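Local coordinates for protein Afp2 (Serratia entomophila, PDB 6RBN) that probably forms part of the contractile sheath that surrounds the inner tube of the anti-feeding prophage, a phage-tail-like injection system, at residues 73-77 against 178-183. Numbering follows the deposited sequence.
Sequences LWFMH and AASITQ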
loop_
_atom_site.group_PDB
_atom_site.type_symbol
_atom_site.label_atom_id
_atom_site.label_comp_id
_atom_site.label_asym_id
_atom_site.label_seq_id
_atom_site.Cartn_x
_atom_site.Cartn_y
_atom_site.Cartn_z
ATOM N N LEU C 73 -85.158 40.030 -32.847
ATOM C CA LEU C 73 -84.796 40.701 -31.609
ATOM C C LEU C 73 -83.597 40.039 -30.944
ATOM O O LEU C 73 -82.911 40.682 -30.146
ATOM C CB LEU C 73 -86.021 40.716 -30.686
ATOM C CG LEU C 73 -86.237 41.648 -29.490
ATOM C CD1 LEU C 73 -85.565 41.172 -28.233
ATOM C CD2 LEU C 73 -85.783 43.051 -29.844
ATOM N N TRP C 74 -83.320 38.777 -31.279
ATOM C CA TRP C 74 -82.129 38.095 -30.780
ATOM C C TRP C 74 -80.864 38.626 -31.433
ATOM O O TRP C 74 -79.904 38.989 -30.745
ATOM C CB TRP C 74 -82.245 36.589 -31.023
ATOM C CG TRP C 74 -80.989 35.836 -30.707
ATOM C CD1 TRP C 74 -80.071 35.367 -31.598
ATOM C CD2 TRP C 74 -80.510 35.467 -29.413
ATOM N NE1 TRP C 74 -79.050 34.734 -30.940
ATOM C CE2 TRP C 74 -79.297 34.780 -29.597
ATOM C CE3 TRP C 74 -80.990 35.651 -28.116
ATOM C CZ2 TRP C 74 -78.557 34.283 -28.535
ATOM C CZ3 TRP C 74 -80.263 35.145 -27.069
ATOM C CH2 TRP C 74 -79.058 34.474 -27.280
ATOM N N PHE C 75 -80.833 38.662 -32.767
ATOM C CA PHE C 75 -79.598 38.969 -33.471
ATOM C C PHE C 75 -79.237 40.445 -33.451
ATOM O O PHE C 75 -78.089 40.786 -33.746
ATOM C CB PHE C 75 -79.666 38.494 -34.921
ATOM C CG PHE C 75 -79.614 37.007 -35.075
ATOM C CD1 PHE C 75 -78.434 36.322 -34.847
ATOM C CD2 PHE C 75 -80.720 36.298 -35.500
ATOM C CE1 PHE C 75 -78.377 34.957 -34.995
ATOM C CE2 PHE C 75 -80.665 34.934 -35.652
ATOM C CZ PHE C 75 -79.491 34.264 -35.406
ATOM N N MET C 76 -80.171 41.327 -33.112
ATOM C CA MET C 76 -79.862 42.748 -33.061
ATOM C C MET C 76 -79.280 43.178 -31.723
ATOM O O MET C 76 -79.069 44.375 -31.515
ATOM C CB MET C 76 -81.105 43.579 -33.382
ATOM C CG MET C 76 -82.207 43.503 -32.365
ATOM S SD MET C 76 -83.620 44.513 -32.842
ATOM C CE MET C 76 -82.953 46.155 -32.587
ATOM N N HIS C 77 -79.017 42.241 -30.818
ATOM C CA HIS C 77 -78.346 42.509 -29.555
ATOM C C HIS C 77 -77.117 41.628 -29.413
ATOM O O HIS C 77 -76.849 41.068 -28.350
ATOM C CB HIS C 77 -79.296 42.301 -28.382
ATOM C CG HIS C 77 -80.461 43.232 -28.394
ATOM N ND1 HIS C 77 -81.644 42.929 -29.032
ATOM C CD2 HIS C 77 -80.618 44.470 -27.876
ATOM C CE1 HIS C 77 -82.483 43.939 -28.895
ATOM N NE2 HIS C 77 -81.884 44.887 -28.200
ATOM N N ALA C 178 -84.529 36.917 -23.261
ATOM C CA ALA C 178 -83.369 36.230 -23.812
ATOM C C ALA C 178 -82.346 37.189 -24.395
ATOM O O ALA C 178 -81.167 36.838 -24.479
ATOM C CB ALA C 178 -83.802 35.230 -24.879
ATOM N N ALA C 179 -82.763 38.389 -24.798
ATOM C CA ALA C 179 -81.835 39.381 -25.314
ATOM C C ALA C 179 -81.188 40.213 -24.223
ATOM O O ALA C 179 -80.124 40.795 -24.460
ATOM C CB ALA C 179 -82.545 40.313 -26.294
ATOM N N SER C 180 -81.800 40.299 -23.046
ATOM C CA SER C 180 -81.128 40.915 -21.914
ATOM C C SER C 180 -80.159 39.960 -21.239
ATOM O O SER C 180 -79.252 40.415 -20.538
ATOM C CB SER C 180 -82.149 41.419 -20.898
ATOM O OG SER C 180 -82.851 40.344 -20.311
ATOM N N ILE C 181 -80.336 38.652 -21.428
ATOM C CA ILE C 181 -79.383 37.674 -20.908
ATOM C C ILE C 181 -78.079 37.727 -21.697
ATOM O O ILE C 181 -76.989 37.592 -21.125
ATOM C CB ILE C 181 -80.029 36.273 -20.911
ATOM C CG1 ILE C 181 -81.067 36.170 -19.798
ATOM C CG2 ILE C 181 -79.027 35.154 -20.754
ATOM C CD1 ILE C 181 -81.887 34.913 -19.854
ATOM N N THR C 182 -78.165 37.974 -23.005
ATOM C CA THR C 182 -76.977 38.032 -23.853
ATOM C C THR C 182 -76.084 39.209 -23.489
ATOM O O THR C 182 -74.865 39.059 -23.348
ATOM C CB THR C 182 -77.390 38.135 -25.316
ATOM O OG1 THR C 182 -78.260 37.054 -25.627
ATOM C CG2 THR C 182 -76.178 38.057 -26.220
ATOM N N GLN C 183 -76.676 40.390 -23.325
ATOM C CA GLN C 183 -75.897 41.570 -22.988
ATOM C C GLN C 183 -75.422 41.559 -21.546
ATOM O O GLN C 183 -74.450 42.247 -21.222
ATOM C CB GLN C 183 -76.719 42.821 -23.269
ATOM C CG GLN C 183 -76.947 43.077 -24.739
ATOM C CD GLN C 183 -77.827 44.274 -24.987
ATOM O OE1 GLN C 183 -78.419 44.827 -24.062
ATOM N NE2 GLN C 183 -77.895 44.706 -26.236
#
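Trp74 and Ala179 are the residues whose CA atoms come nearest, 5.6 Å apart, where the last turn of helix 66-75 and the loop residue His77 meet the middle of helix 173-187. So near an approach suits alanine, whose lone methyl adds little bulk: Ala179 CB lies 3.7 Å from Leu73 CD1 and packs beside the imidazole of His77. Leucine supplies a branched apolar end that reaches the methyl.

With CG anti to the backbone N (chi1 172°), the indole of Trp74 swings out from a CB not itself aimed at the helix, and its six-membered ring reaches Ala178 and Thr182. Its CZ3 edge meets Ala178 O at 3.2 Å near the ring plane, while the hydroxyl of Thr182 lies obliquely to the ring. That hydroxyl is already engaged, since Thr182 OG1 donates to Ala178 O at 3.1 Å, the intrahelical bond that suits threonine to a buried turn. The other branch of Thr182, CG2, rests against His77 O. Phe32, on a central strand of the mixed sheet, meets the indole edge-to-face.

Histidine suits the turn because its ring has two nitrogens to bond. His77 ND1 donates to Leu73 O at 2.8 Å, almost within the ring plane, and NE2 bonds to the backbone N of Asn200, so the two bonds fix the ring's rotation. Gln183, extended beyond CG, brings NE2 to the imidazole edge beside CD2, with amide and ring planes 67° apart.

No hydrogen bond links the segments: those of His77 and Thr182 run within their own segments or, for His77 NE2, to Asn200. Helix 66-75 with its following turn meets helix 173-187 by van der Waals contact, apolar at Leu73-Ala179 and mixed at the Trp74, His77 and Gln183 edges. With ND1 donating and NE2 accepting, His77 is probably neutral.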